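Local coordinates for protein SdbC (Legionella pneumophila subsp. pneumophila, PDB 4KSN) that is probably an effector protein of Legionella, of unknown function, represented here by its C-terminal domain, at residues D13-K18 against V62-L67. The protein carries 1 engineered substitution. Numbering follows the deposited sequence.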
loop_
_atom_site.group_PDB
_atom_site.type_symbol
_atom_site.label_atom_id
_atom_site.label_comp_id
_atom_site.label_asym_id
_atom_site.label_seq_id
_atom_site.Cartn_x
_atom_site.Cartn_y
_atom_site.Cartn_z
ATOM N N ASP A 13 8.371 6.143 -5.972
ATOM C CA ASP A 13 8.578 7.516 -6.399
ATOM C C ASP A 13 9.562 8.122 -5.415
ATOM O O ASP A 13 9.574 7.746 -4.232
ATOM C CB ASP A 13 7.327 8.335 -6.294
ATOM C CG ASP A 13 6.199 7.759 -7.115
ATOM O OD1 ASP A 13 6.458 7.383 -8.264
ATOM O OD2 ASP A 13 5.081 7.708 -6.576
ATOM N N LEU A 14 10.305 9.098 -5.899
ATOM C CA LEU A 14 11.184 9.930 -5.073
ATOM C C LEU A 14 10.939 11.353 -5.512
ATOM O O LEU A 14 10.306 11.571 -6.585
ATOM C CB LEU A 14 12.624 9.534 -5.391
ATOM C CG LEU A 14 13.074 8.184 -4.883
ATOM C CD1 LEU A 14 14.488 7.949 -5.321
ATOM C CD2 LEU A 14 12.914 8.094 -3.371
ATOM N N TYR A 15 11.314 12.322 -4.682
ATOM C CA TYR A 15 11.026 13.698 -4.981
ATOM C C TYR A 15 12.309 14.517 -4.760
ATOM O O TYR A 15 12.978 14.349 -3.743
ATOM C CB TYR A 15 9.888 14.207 -4.085
ATOM C CG TYR A 15 8.604 13.565 -4.373
ATOM C CD1 TYR A 15 8.238 12.339 -3.762
ATOM C CD2 TYR A 15 7.777 14.068 -5.350
ATOM C CE1 TYR A 15 7.112 11.703 -4.108
ATOM C CE2 TYR A 15 6.622 13.399 -5.702
ATOM C CZ TYR A 15 6.285 12.259 -5.055
ATOM O OH TYR A 15 5.147 11.615 -5.381
ATOM N N LEU A 16 12.606 15.399 -5.701
ATOM C CA LEU A 16 13.643 16.389 -5.569
ATOM C C LEU A 16 12.989 17.670 -5.123
ATOM O O LEU A 16 12.107 18.196 -5.826
ATOM C CB LEU A 16 14.300 16.581 -6.927
ATOM C CG LEU A 16 15.505 17.490 -7.010
ATOM C CD1 LEU A 16 16.682 17.019 -6.149
ATOM C CD2 LEU A 16 15.939 17.560 -8.461
ATOM N N LEU A 17 13.366 18.111 -3.936
ATOM C CA LEU A 17 12.728 19.182 -3.258
ATOM C C LEU A 17 13.782 20.281 -3.122
ATOM O O LEU A 17 14.869 20.044 -2.640
ATOM C CB LEU A 17 12.241 18.803 -1.860
ATOM C CG LEU A 17 11.015 17.887 -1.678
ATOM C CD1 LEU A 17 10.570 18.025 -0.215
ATOM C CD2 LEU A 17 9.836 18.099 -2.673
ATOM N N LYS A 18 13.370 21.508 -3.454
ATOM C CA LYS A 18 14.292 22.630 -3.389
ATOM C C LYS A 18 13.514 23.804 -2.864
ATOM O O LYS A 18 12.394 23.972 -3.184
ATOM C CB LYS A 18 14.965 22.898 -4.762
ATOM C CG LYS A 18 15.899 21.847 -5.234
ATOM C CD LYS A 18 16.353 22.077 -6.674
ATOM C CE LYS A 18 17.380 21.076 -7.151
ATOM N NZ LYS A 18 18.723 21.159 -6.465
ATOM N N VAL A 62 7.954 25.599 -2.106
ATOM C CA VAL A 62 8.866 24.484 -2.244
ATOM C C VAL A 62 8.765 23.936 -3.661
ATOM O O VAL A 62 7.679 23.571 -4.066
ATOM C CB VAL A 62 8.457 23.375 -1.250
ATOM C CG1 VAL A 62 9.355 22.166 -1.437
ATOM C CG2 VAL A 62 8.519 23.861 0.203
ATOM N N SER A 63 9.865 23.839 -4.393
ATOM C CA SER A 63 9.859 23.245 -5.733
ATOM C C SER A 63 9.933 21.716 -5.575
ATOM O O SER A 63 10.783 21.245 -4.856
ATOM C CB SER A 63 11.078 23.783 -6.468
ATOM O OG SER A 63 11.470 22.990 -7.560
ATOM N N LEU A 64 9.081 20.986 -6.270
ATOM C CA LEU A 64 9.067 19.532 -6.173
ATOM C C LEU A 64 9.070 18.990 -7.579
ATOM O O LEU A 64 8.274 19.434 -8.418
ATOM C CB LEU A 64 7.779 19.172 -5.471
ATOM C CG LEU A 64 7.332 17.712 -5.391
ATOM C CD1 LEU A 64 6.434 17.623 -4.185
ATOM C CD2 LEU A 64 6.606 17.207 -6.637
ATOM N N ARG A 65 9.978 18.076 -7.870
ATOM C CA ARG A 65 9.948 17.322 -9.083
ATOM C C ARG A 65 9.951 15.819 -8.710
ATOM O O ARG A 65 10.673 15.420 -7.828
ATOM C CB ARG A 65 11.188 17.600 -9.936
ATOM C CG ARG A 65 11.230 19.043 -10.517
ATOM C CD ARG A 65 10.046 19.285 -11.471
ATOM N NE ARG A 65 9.798 18.180 -12.428
ATOM C CZ ARG A 65 10.330 18.094 -13.653
ATOM N NH1 ARG A 65 10.051 17.076 -14.426
ATOM N NH2 ARG A 65 11.163 19.047 -14.126
ATOM N N GLN A 66 9.137 15.055 -9.383
ATOM C CA GLN A 66 8.970 13.641 -9.090
ATOM C C GLN A 66 9.860 12.805 -9.975
ATOM O O GLN A 66 9.955 13.008 -11.208
ATOM C CB GLN A 66 7.509 13.249 -9.283
ATOM C CG GLN A 66 7.190 11.833 -8.815
ATOM C CD GLN A 66 5.720 11.493 -8.938
ATOM O OE1 GLN A 66 4.875 12.372 -8.901
ATOM N NE2 GLN A 66 5.413 10.231 -9.058
ATOM N N LEU A 67 10.494 11.809 -9.356
ATOM C CA LEU A 67 11.244 10.805 -10.070
ATOM C C LEU A 67 10.615 9.460 -9.842
ATOM O O LEU A 67 9.953 9.212 -8.833
ATOM C CB LEU A 67 12.685 10.749 -9.530
ATOM C CG LEU A 67 13.433 12.057 -9.403
ATOM C CD1 LEU A 67 14.820 11.780 -8.872
ATOM C CD2 LEU A 67 13.509 12.822 -10.718
HETATM O O HOH W 1 2.524 12.391 -6.847
HETATM O O HOH W 2 12.853 20.577 -7.263
#
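Q66 lies alongside Y15 in a non-hydrogen-bonded pair of an antiparallel ladder, and the two side chains run side by side off the same face of the sheet. Followed outward, Q66 CB sits 3.7 Å from Y15 CE2, and CG comes nearer still, 3.5 Å from the same carbon, approaching the ring obliquely. CG stands anti to the backbone N (chi1 -172°) and the chain stays extended beyond it, which carries CD to 3.6 Å from Y15 OH. At the tip the amide is turned 47° from the ring plane; OE1 accepts from a water that also bonds Y15 OH, while NE2 lies 3.1 Å from D13 OD1, an oxygen hydrogen-bonded to H10. Farther along, L64 CD2 meets the ring edge at Y15 CD2 (3.6 Å), and L64 CB packs against L17 CD2. Between these pairs, L14 with L67, L16 with R65 and K18 with S63 each exchange two backbone hydrogen bonds, and a second water links L16 O to S63 OG. Strand 10-20 is central in the three-stranded sheet, with 26-33 along its other edge and P56 of a loop touching both Y15 and L64; at L67, strand 62-71 pairs with a strand of a second subunit, continuing the sheet across the interface.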